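Local coordinates for protein transaminase (Bacillus megaterium, PDB 5G09) that probably transfers amino groups between amines and carbonyl compounds, using pyridoxal phosphate as cofactor, as other class-III aminotransferases do, at residues 96-101 / 115-120; 147-152 / 235-240; 161-166 / 435-440; 269-274 / 296-301. All blocks are in the same frame, centred on the assembly; numbering follows the deposited sequence.

Contact 1. Residues 96-101 / 115-120; sequences KAAKII and VRFVST. With 6DF ([6-methyl-5-oxidanyl-4-[(~{E})-[(1~{R})-1-phenylethyl]iminomethyl]pyridin-3-yl]methyl dihydrogen phosphate), chain R.
The phenyl ring of Phe117 points its far end at helix 92-105, where CZ meets Ala97 CB at 3.4 Å, a tight approach between two carbons. The methyl group arrives at a slant, neither squarely over the ring nor in its plane. One residue on, the backbone N of Ala98 lies in the ring plane at the edge, 3.7 Å from CZ, and Ala98 CB passes 4.0 Å from CE2 of the same ring. Ile101 comes from the opposite direction to Phe117 and sets its CD1 obliquely against CZ. The ring is turned to the helix because CG of Phe117 stands anti to its own carbonyl carbon (chi1 -72°). Val115, two residues back on the strand, covers one ring face with CG1, which sits 3.7 Å above the plane over the centre; its CB also meets Ala98 CB at 4.2 Å. No hydrogen bond joins the segments; the side chains meet through carbon alone. An alanine in place of Phe117 would probably open a gap facing Ala97, Ala98 and Ile101 and leave Val115 CG1 without the ring it lies on. The N-to-C directions of helix 96-101 and strand 115-118 are 127° apart. Beyond the strand, Thr120 caps helix 121-136 near the phosphate of the bound 6DF. Helix 335-350 also packs here, Met338 touching Phe117, and strand 308-313 flanks Val115 and Phe117 through Ala309.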
# COMPACT_ATOMS: atom_id res chain seq x y z
N LYS D 96 -25.44 -22.72 21.22
CA LYS D 96 -26.23 -23.65 20.44
C LYS D 96 -26.11 -23.43 18.94
O LYS D 96 -26.02 -24.40 18.18
CB LYS D 96 -27.69 -23.62 20.87
CG LYS D 96 -28.55 -24.60 20.09
CD LYS D 96 -29.85 -24.89 20.84
CE LYS D 96 -30.82 -23.73 20.72
NZ LYS D 96 -32.21 -24.26 20.63
N ALA D 97 -26.10 -22.18 18.50
CA ALA D 97 -25.94 -21.87 17.08
C ALA D 97 -24.66 -22.49 16.54
O ALA D 97 -24.66 -23.07 15.45
CB ALA D 97 -25.92 -20.36 16.86
N ALA D 98 -23.56 -22.37 17.29
CA ALA D 98 -22.29 -22.96 16.79
C ALA D 98 -22.37 -24.48 16.75
O ALA D 98 -21.88 -25.12 15.81
CB ALA D 98 -21.11 -22.50 17.62
N LYS D 99 -22.97 -25.05 17.80
CA LYS D 99 -23.19 -26.49 17.91
C LYS D 99 -24.05 -27.04 16.77
O LYS D 99 -23.71 -28.06 16.18
CB LYS D 99 -23.77 -26.83 19.30
CG LYS D 99 -24.19 -28.29 19.48
CD LYS D 99 -25.68 -28.46 19.20
CE LYS D 99 -26.03 -29.95 19.18
NZ LYS D 99 -27.46 -30.17 18.84
N ILE D 100 -25.15 -26.36 16.43
CA ILE D 100 -25.98 -26.78 15.30
C ILE D 100 -25.13 -26.84 14.01
O ILE D 100 -25.18 -27.80 13.24
CB ILE D 100 -27.19 -25.83 15.11
CG1 ILE D 100 -28.19 -25.99 16.27
CG2 ILE D 100 -27.86 -26.07 13.76
CD1 ILE D 100 -29.24 -24.89 16.36
N ILE D 101 -24.34 -25.79 13.78
CA ILE D 101 -23.52 -25.75 12.57
C ILE D 101 -22.53 -26.92 12.53
O ILE D 101 -22.47 -27.65 11.54
CB ILE D 101 -22.79 -24.39 12.39
CG1 ILE D 101 -23.81 -23.29 12.02
CG2 ILE D 101 -21.72 -24.47 11.30
CD1 ILE D 101 -23.34 -21.87 12.30
N VAL D 115 -16.41 -21.58 15.42
CA VAL D 115 -17.13 -20.47 14.76
C VAL D 115 -16.90 -19.18 15.51
O VAL D 115 -16.82 -19.18 16.74
CB VAL D 115 -18.65 -20.77 14.74
CG1 VAL D 115 -19.46 -19.57 14.24
CG2 VAL D 115 -18.94 -21.95 13.85
N ARG D 116 -16.75 -18.07 14.78
CA ARG D 116 -16.89 -16.74 15.36
C ARG D 116 -18.12 -16.12 14.70
O ARG D 116 -18.23 -16.11 13.47
CB ARG D 116 -15.62 -15.87 15.12
CG ARG D 116 -15.82 -14.39 15.43
CD ARG D 116 -14.56 -13.74 16.01
NE ARG D 116 -14.76 -12.30 16.17
CZ ARG D 116 -15.26 -11.70 17.26
NH1 ARG D 116 -15.61 -12.42 18.34
NH2 ARG D 116 -15.42 -10.37 17.27
N PHE D 117 -19.04 -15.62 15.52
CA PHE D 117 -20.22 -14.94 14.98
C PHE D 117 -19.95 -13.46 14.90
O PHE D 117 -19.36 -12.92 15.81
CB PHE D 117 -21.47 -15.18 15.84
CG PHE D 117 -22.00 -16.58 15.71
CD1 PHE D 117 -22.73 -16.96 14.58
CD2 PHE D 117 -21.77 -17.53 16.74
CE1 PHE D 117 -23.21 -18.25 14.46
CE2 PHE D 117 -22.27 -18.83 16.62
CZ PHE D 117 -22.98 -19.19 15.49
N VAL D 118 -20.39 -12.84 13.80
CA VAL D 118 -20.36 -11.40 13.63
C VAL D 118 -21.75 -10.96 13.12
O VAL D 118 -22.72 -11.72 13.28
CB VAL D 118 -19.20 -10.95 12.67
CG1 VAL D 118 -17.85 -11.11 13.35
CG2 VAL D 118 -19.25 -11.72 11.34
N SER D 119 -21.88 -9.77 12.54
CA SER D 119 -23.22 -9.25 12.18
C SER D 119 -23.57 -9.25 10.70
O SER D 119 -24.76 -9.20 10.34
CB SER D 119 -23.50 -7.86 12.78
OG SER D 119 -23.42 -7.93 14.21
N THR D 120 -22.57 -9.34 9.83
CA THR D 120 -22.83 -9.27 8.38
C THR D 120 -21.89 -10.18 7.59
O THR D 120 -20.87 -10.66 8.12
CB THR D 120 -22.68 -7.82 7.85
OG1 THR D 120 -21.29 -7.42 7.90
CG2 THR D 120 -23.54 -6.82 8.67
N1 6DF R . -19.90 -12.63 0.12
C2 6DF R . -20.73 -12.91 -0.89
N2 6DF R . -23.45 -9.66 -1.70
C3 6DF R . -21.82 -12.07 -1.11
C4 6DF R . -22.05 -10.97 -0.27
C5 6DF R . -21.15 -10.75 0.77
C6 6DF R . -20.09 -11.59 0.94
C7 6DF R . -24.41 -8.65 -2.23
C8 6DF R . -25.41 -8.14 -1.20
C9 6DF R . -25.01 -8.97 -3.57
C10 6DF R . -25.49 -10.26 -3.86
C11 6DF R . -26.04 -10.50 -5.13
C12 6DF R . -26.13 -9.47 -6.08
C13 6DF R . -25.67 -8.19 -5.79
O2P 6DF R . -23.73 -7.70 2.36
P 6DF R . -22.99 -8.52 3.40
O3P 6DF R . -21.90 -7.64 4.03
O1P 6DF R . -23.91 -9.06 4.47
O4P 6DF R . -22.34 -9.79 2.66
C5' 6DF R . -21.25 -9.60 1.74
C2' 6DF R . -20.40 -14.12 -1.74
O3 6DF R . -22.63 -12.32 -2.16
C4' 6DF R . -23.17 -10.00 -0.49
C14 6DF R . -25.11 -7.95 -4.53

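Contact 2. Residues 147-152 / 235-240; sequences DYHGWT and ITEVSQ. With 6DF ([6-methyl-5-oxidanyl-4-[(~{E})-[(1~{R})-1-phenylethyl]iminomethyl]pyridin-3-yl]methyl dihydrogen phosphate), chain R.
Asp147 and Gln240 join the loop 147-152 to residues 235-240, which lead out of strand 231-236, through side-chain hydrogen bonding: NE2 of Gln240 donates to Asp147 OD1 at 2.9 Å, with the two side chains crossing at about a right angle. Asp147 OD1 accepts through its anti lone pair, and the bond is bent (147°). A second bond runs from the backbone N of Tyr148 to Glu237 OE2, also 2.9 Å and nearly straight at 165°, reaching the oxygen from above the carboxylate plane. Within the 147-152 loop, His149 NE2 donates to Asp147 OD2 at 2.7 Å.

Like charges also come close. Asp147 OD1 and Glu237 OE2 are 3.7 Å apart, their carboxylates almost perpendicular; the salt bridge from Arg144 to Asp147 probably eases the repulsion.

The apolar part is a CH-pi contact, with Ile235 CD1 lying 3.9 Å from the centroid of the His149 ring, over its face. The imidazole is directed there by chi1 of -61°, which puts CG anti to the carbonyl carbon.

Against the ligand, Tyr148 CE2 comes within 3.1 Å of the 6DF imine N2, and Glu237 OE1 within 3.3 Å of the methyl carbon C2'.

With Asp147 on NE2 and Asp269 on ND1, both imidazole nitrogens of His149 are hydrogen-bonded to carboxylates, which fixes the ring's rotation. His149 thus probably acts as a second-shell residue that helps position Asp269 beside the cofactor's pyridine nitrogen.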
# COMPACT_ATOMS: atom_id res chain seq x y z
N ASP D 147 -15.27 -11.86 -8.65
CA ASP D 147 -15.66 -12.22 -7.27
C ASP D 147 -16.26 -11.04 -6.53
O ASP D 147 -15.81 -9.89 -6.66
CB ASP D 147 -14.46 -12.74 -6.45
CG ASP D 147 -14.26 -14.24 -6.57
OD1 ASP D 147 -14.76 -14.86 -7.55
OD2 ASP D 147 -13.60 -14.81 -5.69
N TYR D 148 -17.30 -11.34 -5.75
CA TYR D 148 -17.86 -10.38 -4.83
C TYR D 148 -17.78 -10.95 -3.41
O TYR D 148 -18.38 -12.01 -3.13
CB TYR D 148 -19.30 -9.99 -5.21
CG TYR D 148 -19.77 -8.89 -4.29
CD1 TYR D 148 -19.46 -7.55 -4.58
CD2 TYR D 148 -20.39 -9.18 -3.07
CE1 TYR D 148 -19.82 -6.53 -3.72
CE2 TYR D 148 -20.75 -8.15 -2.19
CZ TYR D 148 -20.46 -6.83 -2.51
OH TYR D 148 -20.79 -5.80 -1.65
N HIS D 149 -17.04 -10.28 -2.51
CA HIS D 149 -16.89 -10.80 -1.13
C HIS D 149 -17.28 -9.81 -0.07
O HIS D 149 -16.97 -10.01 1.11
CB HIS D 149 -15.45 -11.31 -0.89
CG HIS D 149 -15.06 -12.45 -1.79
ND1 HIS D 149 -15.59 -13.71 -1.65
CD2 HIS D 149 -14.18 -12.52 -2.83
CE1 HIS D 149 -15.08 -14.51 -2.58
NE2 HIS D 149 -14.23 -13.81 -3.31
N GLY D 150 -17.94 -8.72 -0.48
CA GLY D 150 -18.32 -7.66 0.45
C GLY D 150 -17.80 -6.28 0.09
O GLY D 150 -17.11 -6.11 -0.94
N TRP D 151 -18.15 -5.31 0.93
CA TRP D 151 -17.97 -3.87 0.64
C TRP D 151 -17.05 -3.15 1.65
O TRP D 151 -16.59 -2.03 1.37
CB TRP D 151 -19.31 -3.15 0.59
CG TRP D 151 -19.98 -3.11 1.93
CD1 TRP D 151 -20.77 -4.08 2.49
CD2 TRP D 151 -19.87 -2.06 2.90
NE1 TRP D 151 -21.17 -3.69 3.75
CE2 TRP D 151 -20.64 -2.44 4.02
CE3 TRP D 151 -19.21 -0.81 2.91
CZ2 TRP D 151 -20.76 -1.63 5.16
CZ3 TRP D 151 -19.32 -0.00 4.05
CH2 TRP D 151 -20.09 -0.42 5.17
N THR D 152 -16.80 -3.75 2.82
CA THR D 152 -15.98 -3.06 3.84
C THR D 152 -14.51 -3.14 3.39
O THR D 152 -14.16 -3.95 2.50
CB THR D 152 -16.19 -3.68 5.26
OG1 THR D 152 -16.11 -5.11 5.18
CG2 THR D 152 -17.57 -3.35 5.81
N ILE D 235 -9.23 -17.27 -2.00
CA ILE D 235 -10.65 -17.13 -1.64
C ILE D 235 -11.52 -17.30 -2.88
O ILE D 235 -11.24 -16.71 -3.95
CB ILE D 235 -10.98 -15.79 -0.90
CG1 ILE D 235 -12.46 -15.79 -0.42
CG2 ILE D 235 -10.65 -14.53 -1.74
CD1 ILE D 235 -12.78 -14.69 0.58
N THR D 236 -12.59 -18.09 -2.76
CA THR D 236 -13.45 -18.39 -3.89
C THR D 236 -14.92 -18.20 -3.51
O THR D 236 -15.24 -18.02 -2.32
CB THR D 236 -13.29 -19.86 -4.38
OG1 THR D 236 -13.63 -20.75 -3.30
CG2 THR D 236 -11.83 -20.16 -4.84
N GLU D 237 -15.77 -18.25 -4.52
CA GLU D 237 -17.20 -18.53 -4.39
C GLU D 237 -17.40 -19.70 -5.34
O GLU D 237 -16.89 -19.66 -6.48
CB GLU D 237 -18.02 -17.38 -4.96
CG GLU D 237 -17.88 -16.01 -4.30
CD GLU D 237 -18.63 -14.93 -5.09
OE1 GLU D 237 -19.88 -14.82 -4.94
OE2 GLU D 237 -17.99 -14.20 -5.89
N VAL D 238 -18.14 -20.75 -4.94
CA VAL D 238 -18.21 -21.91 -5.86
C VAL D 238 -19.04 -21.54 -7.08
O VAL D 238 -18.78 -22.00 -8.19
CB VAL D 238 -18.72 -23.22 -5.20
CG1 VAL D 238 -17.77 -23.67 -4.10
CG2 VAL D 238 -20.15 -23.06 -4.70
N SER D 239 -20.06 -20.71 -6.86
CA SER D 239 -20.78 -20.09 -7.94
C SER D 239 -20.73 -18.61 -7.64
O SER D 239 -21.21 -18.18 -6.59
CB SER D 239 -22.23 -20.57 -7.96
OG SER D 239 -22.97 -19.83 -8.91
N GLN D 240 -20.13 -17.84 -8.54
CA GLN D 240 -20.05 -16.38 -8.30
C GLN D 240 -21.45 -15.80 -8.21
O GLN D 240 -22.28 -16.00 -9.12
CB GLN D 240 -19.22 -15.70 -9.39
CG GLN D 240 -17.74 -16.01 -9.24
CD GLN D 240 -16.93 -15.54 -10.42
OE1 GLN D 240 -17.22 -15.90 -11.56
NE2 GLN D 240 -15.91 -14.72 -10.16
N1 6DF R . -19.90 -12.63 0.12
C2 6DF R . -20.73 -12.91 -0.89
N2 6DF R . -23.45 -9.66 -1.70
C3 6DF R . -21.82 -12.07 -1.11
C4 6DF R . -22.05 -10.97 -0.27
C5 6DF R . -21.15 -10.75 0.77
C6 6DF R . -20.09 -11.59 0.94
C7 6DF R . -24.41 -8.65 -2.23
C8 6DF R . -25.41 -8.14 -1.20
C9 6DF R . -25.01 -8.97 -3.57
C10 6DF R . -25.49 -10.26 -3.86
C11 6DF R . -26.04 -10.50 -5.13
C12 6DF R . -26.13 -9.47 -6.08
C13 6DF R . -25.67 -8.19 -5.79
O2P 6DF R . -23.73 -7.70 2.36
P 6DF R . -22.99 -8.52 3.40
O3P 6DF R . -21.90 -7.64 4.03
O1P 6DF R . -23.91 -9.06 4.47
O4P 6DF R . -22.34 -9.79 2.66
C5' 6DF R . -21.25 -9.60 1.74
C2' 6DF R . -20.40 -14.12 -1.74
O3 6DF R . -22.63 -12.32 -2.16
C4' 6DF R . -23.17 -10.00 -0.49
C14 6DF R . -25.11 -7.95 -4.53

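Contact 3. Residues 161-166 / 435-440; sequences LRSYRS and GVMPNT. With 6DF ([6-methyl-5-oxidanyl-4-[(~{E})-[(1~{R})-1-phenylethyl]iminomethyl]pyridin-3-yl]methyl dihydrogen phosphate), chain R.
Ser163 and Met437 mark the closest backbone approach, yet their CA atoms stay 9.0 Å apart, leaving side chains and a water to bridge two irregular loops. On one side, residues 161-164 form a type I beta turn, closed by the backbone bond from Tyr164 N to Leu161 O; the loops line the substrate end of the pocket in this fold-type I aminotransferase. Met437 has the largest share of the join. Its chain is bent at chi2 (-65°) and again at chi3, bringing the sulfur and terminal methyl round to the turn. There it meets Leu161 tip to tip, SD 3.9 Å from CD1, while CE comes 3.8 Å from Ser163 OG. The same methyl lies 3.9 Å from Tyr164 CE1, oblique to the ring, as the two side chains slide past each other. Val436 crosses the tyrosine at about a right angle and sets its CB 3.6 Å from the phenolic OH. It also faces the bound 6DF, with CG1 3.9 Å from phenyl carbon C12. His410 also meets the Tyr164 ring edge-to-face. A single water completes the bridge, lying 2.7 Å from Tyr164 OH and donating to Val436 O at 2.7 Å.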
# COMPACT_ATOMS: atom_id res chain seq x y z
N LEU D 161 -15.36 -7.11 -8.68
CA LEU D 161 -16.53 -6.89 -9.52
C LEU D 161 -16.65 -5.37 -9.67
O LEU D 161 -17.04 -4.65 -8.72
CB LEU D 161 -17.78 -7.53 -8.91
CG LEU D 161 -19.05 -7.62 -9.78
CD1 LEU D 161 -18.84 -8.41 -11.07
CD2 LEU D 161 -20.18 -8.21 -8.95
N ARG D 162 -16.27 -4.89 -10.84
CA ARG D 162 -16.10 -3.43 -11.09
C ARG D 162 -17.30 -2.55 -10.69
O ARG D 162 -17.11 -1.44 -10.15
CB ARG D 162 -15.75 -3.22 -12.57
CG ARG D 162 -15.39 -1.79 -12.93
CD ARG D 162 -15.18 -1.67 -14.42
NE ARG D 162 -14.76 -0.33 -14.82
CZ ARG D 162 -14.82 0.10 -16.08
NH1 ARG D 162 -15.29 -0.70 -17.04
NH2 ARG D 162 -14.42 1.34 -16.38
N SER D 163 -18.51 -3.04 -10.95
CA SER D 163 -19.75 -2.29 -10.69
C SER D 163 -20.23 -2.35 -9.25
O SER D 163 -21.29 -1.83 -8.93
CB SER D 163 -20.88 -2.80 -11.60
OG SER D 163 -20.99 -4.21 -11.46
N TYR D 164 -19.45 -2.97 -8.35
CA TYR D 164 -19.91 -3.13 -6.95
C TYR D 164 -18.85 -2.74 -5.90
O TYR D 164 -18.84 -3.28 -4.80
CB TYR D 164 -20.45 -4.56 -6.72
CG TYR D 164 -21.85 -4.69 -7.23
CD1 TYR D 164 -22.11 -5.05 -8.56
CD2 TYR D 164 -22.94 -4.41 -6.40
CE1 TYR D 164 -23.41 -5.12 -9.04
CE2 TYR D 164 -24.24 -4.48 -6.87
CZ TYR D 164 -24.47 -4.82 -8.19
OH TYR D 164 -25.77 -4.88 -8.62
N ARG D 165 -17.99 -1.80 -6.23
CA ARG D 165 -16.86 -1.46 -5.35
C ARG D 165 -17.04 -0.08 -4.66
O ARG D 165 -16.05 0.62 -4.33
CB ARG D 165 -15.56 -1.56 -6.16
CG ARG D 165 -15.11 -3.01 -6.43
CD ARG D 165 -13.81 -3.07 -7.25
NE ARG D 165 -12.83 -2.13 -6.67
CZ ARG D 165 -12.11 -2.34 -5.56
NH1 ARG D 165 -12.18 -3.48 -4.87
NH2 ARG D 165 -11.29 -1.39 -5.14
N SER D 166 -18.31 0.31 -4.48
CA SER D 166 -18.70 1.50 -3.70
C SER D 166 -18.15 2.83 -4.23
O SER D 166 -17.99 3.77 -3.47
CB SER D 166 -18.37 1.34 -2.20
OG SER D 166 -18.99 0.18 -1.68
N GLY D 435 -31.63 -9.74 -13.15
CA GLY D 435 -30.28 -10.06 -12.70
C GLY D 435 -29.51 -8.79 -12.35
O GLY D 435 -30.06 -7.68 -12.46
N VAL D 436 -28.25 -8.94 -11.92
CA VAL D 436 -27.40 -7.78 -11.59
C VAL D 436 -26.34 -7.49 -12.68
O VAL D 436 -25.88 -6.34 -12.83
CB VAL D 436 -26.77 -7.91 -10.18
CG1 VAL D 436 -27.86 -7.84 -9.11
CG2 VAL D 436 -25.99 -9.20 -10.03
N MET D 437 -25.98 -8.52 -13.43
CA MET D 437 -25.11 -8.36 -14.58
C MET D 437 -25.99 -8.06 -15.81
O MET D 437 -27.16 -8.46 -15.84
CB MET D 437 -24.21 -9.58 -14.76
CG MET D 437 -23.26 -9.80 -13.59
SD MET D 437 -22.03 -8.49 -13.39
CE MET D 437 -22.72 -7.56 -12.01
N PRO D 438 -25.45 -7.29 -16.79
CA PRO D 438 -26.28 -6.83 -17.92
C PRO D 438 -26.78 -7.94 -18.86
O PRO D 438 -27.87 -7.81 -19.43
CB PRO D 438 -25.34 -5.87 -18.67
CG PRO D 438 -23.96 -6.28 -18.27
CD PRO D 438 -24.09 -6.71 -16.84
N ASN D 439 -25.98 -9.00 -19.03
CA ASN D 439 -26.34 -10.09 -19.96
C ASN D 439 -26.73 -11.42 -19.27
O ASN D 439 -26.83 -12.45 -19.93
CB ASN D 439 -25.19 -10.35 -20.94
CG ASN D 439 -24.69 -9.09 -21.63
OD1 ASN D 439 -25.45 -8.37 -22.27
ND2 ASN D 439 -23.38 -8.82 -21.50
N THR D 440 -26.97 -11.41 -17.96
CA THR D 440 -27.06 -12.68 -17.25
C THR D 440 -28.13 -12.56 -16.19
O THR D 440 -28.02 -11.71 -15.30
CB THR D 440 -25.71 -13.03 -16.58
OG1 THR D 440 -24.62 -12.74 -17.46
CG2 THR D 440 -25.69 -14.49 -16.18
N1 6DF R . -19.90 -12.63 0.12
C2 6DF R . -20.73 -12.91 -0.89
N2 6DF R . -23.45 -9.66 -1.70
C3 6DF R . -21.82 -12.07 -1.11
C4 6DF R . -22.05 -10.97 -0.27
C5 6DF R . -21.15 -10.75 0.77
C6 6DF R . -20.09 -11.59 0.94
C7 6DF R . -24.41 -8.65 -2.23
C8 6DF R . -25.41 -8.14 -1.20
C9 6DF R . -25.01 -8.97 -3.57
C10 6DF R . -25.49 -10.26 -3.86
C11 6DF R . -26.04 -10.50 -5.13
C12 6DF R . -26.13 -9.47 -6.08
C13 6DF R . -25.67 -8.19 -5.79
O2P 6DF R . -23.73 -7.70 2.36
P 6DF R . -22.99 -8.52 3.40
O3P 6DF R . -21.90 -7.64 4.03
O1P 6DF R . -23.91 -9.06 4.47
O4P 6DF R . -22.34 -9.79 2.66
C5' 6DF R . -21.25 -9.60 1.74
C2' 6DF R . -20.40 -14.12 -1.74
O3 6DF R . -22.63 -12.32 -2.16
C4' 6DF R . -23.17 -10.00 -0.49
C14 6DF R . -25.11 -7.95 -4.53
O HOH W 1 -26.57 -4.37 -11.11

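Contact 4. Residues 269-274 / 296-301; sequences DEVLTG and MGKGLS. With 6DF ([6-methyl-5-oxidanyl-4-[(~{E})-[(1~{R})-1-phenylethyl]iminomethyl]pyridin-3-yl]methyl dihydrogen phosphate), chain R.
In the cofactor pocket, Val271 and Lys298 lie against each other and against the bound 6DF, the aldimine of pyridoxal phosphate with 1-phenylethylamine. CB of Lys298 rests 3.3 Å from Val271 O, and its CD passes 3.8 Å from Leu272 CA. The lysine chain runs extended to CE, 3.3 Å from the imine carbon C4' of 6DF, and the turn at chi4 (-63°) swings NZ aside. NZ is held by Leu59 O and by Thr330 OG1 of the second subunit. Both segments leave the C-terminal ends of parallel strands 265-269 and 293-296, the usual place for cofactor residues in fold-type I enzymes; Lys298 is probably the lysine that carries the cofactor when no substrate is bound. Val271 lays CG1 over one pyridine face, its CG2 backing onto Met296 C at 3.5 Å. Asp269 OD2 comes within 2.8 Å of pyridine N1, while OD1 accepts from Val271 N in an Asx turn. With an alanine at Asp269, N1 and His149 ND1 would probably lose their shared carboxylate, and the turn its side-chain bond. Two waters span the backbones, one between Glu270 O and Gly297 N, the other between Gly299 N and the Val271 and Gly274 carbonyl oxygens.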
# COMPACT_ATOMS: atom_id res chain seq x y z
N ASP D 269 -16.18 -18.79 0.34
CA ASP D 269 -17.11 -17.81 0.82
C ASP D 269 -18.48 -18.40 0.55
O ASP D 269 -18.91 -18.46 -0.60
CB ASP D 269 -16.92 -16.50 0.02
CG ASP D 269 -17.80 -15.35 0.52
OD1 ASP D 269 -18.75 -15.60 1.28
OD2 ASP D 269 -17.56 -14.16 0.12
N GLU D 270 -19.14 -18.85 1.60
CA GLU D 270 -20.49 -19.42 1.49
C GLU D 270 -21.57 -18.41 1.86
O GLU D 270 -22.68 -18.82 2.17
CB GLU D 270 -20.62 -20.66 2.40
CG GLU D 270 -19.80 -21.86 1.95
CD GLU D 270 -20.46 -22.59 0.79
OE1 GLU D 270 -21.71 -22.44 0.60
OE2 GLU D 270 -19.74 -23.33 0.08
N VAL D 271 -21.26 -17.09 1.87
CA VAL D 271 -22.25 -16.12 2.33
C VAL D 271 -23.54 -16.23 1.48
O VAL D 271 -24.67 -16.19 2.00
CB VAL D 271 -21.69 -14.67 2.37
CG1 VAL D 271 -22.80 -13.63 2.48
CG2 VAL D 271 -20.70 -14.50 3.53
N LEU D 272 -23.38 -16.38 0.17
CA LEU D 272 -24.56 -16.51 -0.71
C LEU D 272 -24.95 -17.98 -1.00
O LEU D 272 -26.14 -18.31 -0.99
CB LEU D 272 -24.42 -15.67 -1.99
CG LEU D 272 -25.59 -15.59 -2.99
CD1 LEU D 272 -25.61 -14.24 -3.69
CD2 LEU D 272 -25.46 -16.71 -3.99
N THR D 273 -23.97 -18.86 -1.20
CA THR D 273 -24.31 -20.27 -1.52
C THR D 273 -24.70 -21.14 -0.32
O THR D 273 -25.13 -22.28 -0.48
CB THR D 273 -23.17 -20.96 -2.30
OG1 THR D 273 -21.96 -20.92 -1.52
CG2 THR D 273 -22.98 -20.29 -3.69
N GLY D 274 -24.57 -20.59 0.89
CA GLY D 274 -24.73 -21.35 2.10
C GLY D 274 -26.18 -21.62 2.45
O GLY D 274 -27.11 -20.96 1.97
N MET D 296 -19.94 -17.04 6.28
CA MET D 296 -21.40 -17.17 6.19
C MET D 296 -22.15 -15.87 6.46
O MET D 296 -21.67 -14.99 7.19
CB MET D 296 -21.89 -18.22 7.21
CG MET D 296 -21.50 -19.67 6.88
SD MET D 296 -21.54 -20.76 8.33
CE MET D 296 -20.03 -20.25 9.17
N GLY D 297 -23.36 -15.78 5.92
CA GLY D 297 -24.32 -14.72 6.25
C GLY D 297 -25.63 -15.11 5.60
O GLY D 297 -25.88 -16.31 5.46
N LYS D 298 -26.41 -14.12 5.18
CA LYS D 298 -27.65 -14.33 4.36
C LYS D 298 -28.55 -15.46 4.92
O LYS D 298 -29.25 -15.23 5.92
CB LYS D 298 -27.34 -14.47 2.84
CG LYS D 298 -26.71 -13.21 2.18
CD LYS D 298 -26.32 -13.42 0.72
CE LYS D 298 -25.59 -12.20 0.14
NZ LYS D 298 -26.47 -11.01 0.14
N GLY D 299 -28.53 -16.65 4.31
CA GLY D 299 -29.26 -17.83 4.84
C GLY D 299 -28.88 -18.36 6.22
O GLY D 299 -29.60 -19.17 6.80
N LEU D 300 -27.75 -17.91 6.78
CA LEU D 300 -27.46 -18.16 8.18
C LEU D 300 -28.63 -17.80 9.10
O LEU D 300 -28.93 -18.54 10.05
CB LEU D 300 -26.18 -17.43 8.62
CG LEU D 300 -25.80 -17.44 10.11
CD1 LEU D 300 -25.42 -18.84 10.56
CD2 LEU D 300 -24.65 -16.44 10.38
N SER D 301 -29.25 -16.65 8.87
CA SER D 301 -30.45 -16.28 9.63
C SER D 301 -31.67 -16.13 8.71
O SER D 301 -32.73 -15.79 9.19
CB SER D 301 -30.21 -15.00 10.45
OG SER D 301 -30.15 -13.86 9.61
N1 6DF R . -19.90 -12.63 0.12
C2 6DF R . -20.73 -12.91 -0.89
N2 6DF R . -23.45 -9.66 -1.70
C3 6DF R . -21.82 -12.07 -1.11
C4 6DF R . -22.05 -10.97 -0.27
C5 6DF R . -21.15 -10.75 0.77
C6 6DF R . -20.09 -11.59 0.94
C7 6DF R . -24.41 -8.65 -2.23
C8 6DF R . -25.41 -8.14 -1.20
C9 6DF R . -25.01 -8.97 -3.57
C10 6DF R . -25.49 -10.26 -3.86
C11 6DF R . -26.04 -10.50 -5.13
C12 6DF R . -26.13 -9.47 -6.08
C13 6DF R . -25.67 -8.19 -5.79
O2P 6DF R . -23.73 -7.70 2.36
P 6DF R . -22.99 -8.52 3.40
O3P 6DF R . -21.90 -7.64 4.03
O1P 6DF R . -23.91 -9.06 4.47
O4P 6DF R . -22.34 -9.79 2.66
C5' 6DF R . -21.25 -9.60 1.74
C2' 6DF R . -20.40 -14.12 -1.74
O3 6DF R . -22.63 -12.32 -2.16
C4' 6DF R . -23.17 -10.00 -0.49
C14 6DF R . -25.11 -7.95 -4.53
O HOH W 2 -23.97 -18.42 4.61
O HOH W 3 -26.51 -18.14 2.80

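In the fold
All four contacts reach the same 6DF molecule from different directions. Contact 1 brings Thr120 to the phosphate, contacts 2 and 4 flank the pyridine, Val271 lying over one face and Tyr148 on the other side near the imine, and contact 3 meets the phenyl ring of the bound amine. Contacts 2 and 4, with centres 11 Å apart, are joined by the hydrogen bond between His149 ND1 and Asp269 OD2, 2.7 Å long. Contact 3 leans on contact 2 where Tyr148 CE1 meets Tyr164 O at 3.6 Å. Contact 1 touches contact 4 where Ile101 CD1 packs on Leu300 CD1, 4.1 Å away. Contacts 1 and 3 lie farthest apart, their centres 30 Å from each other.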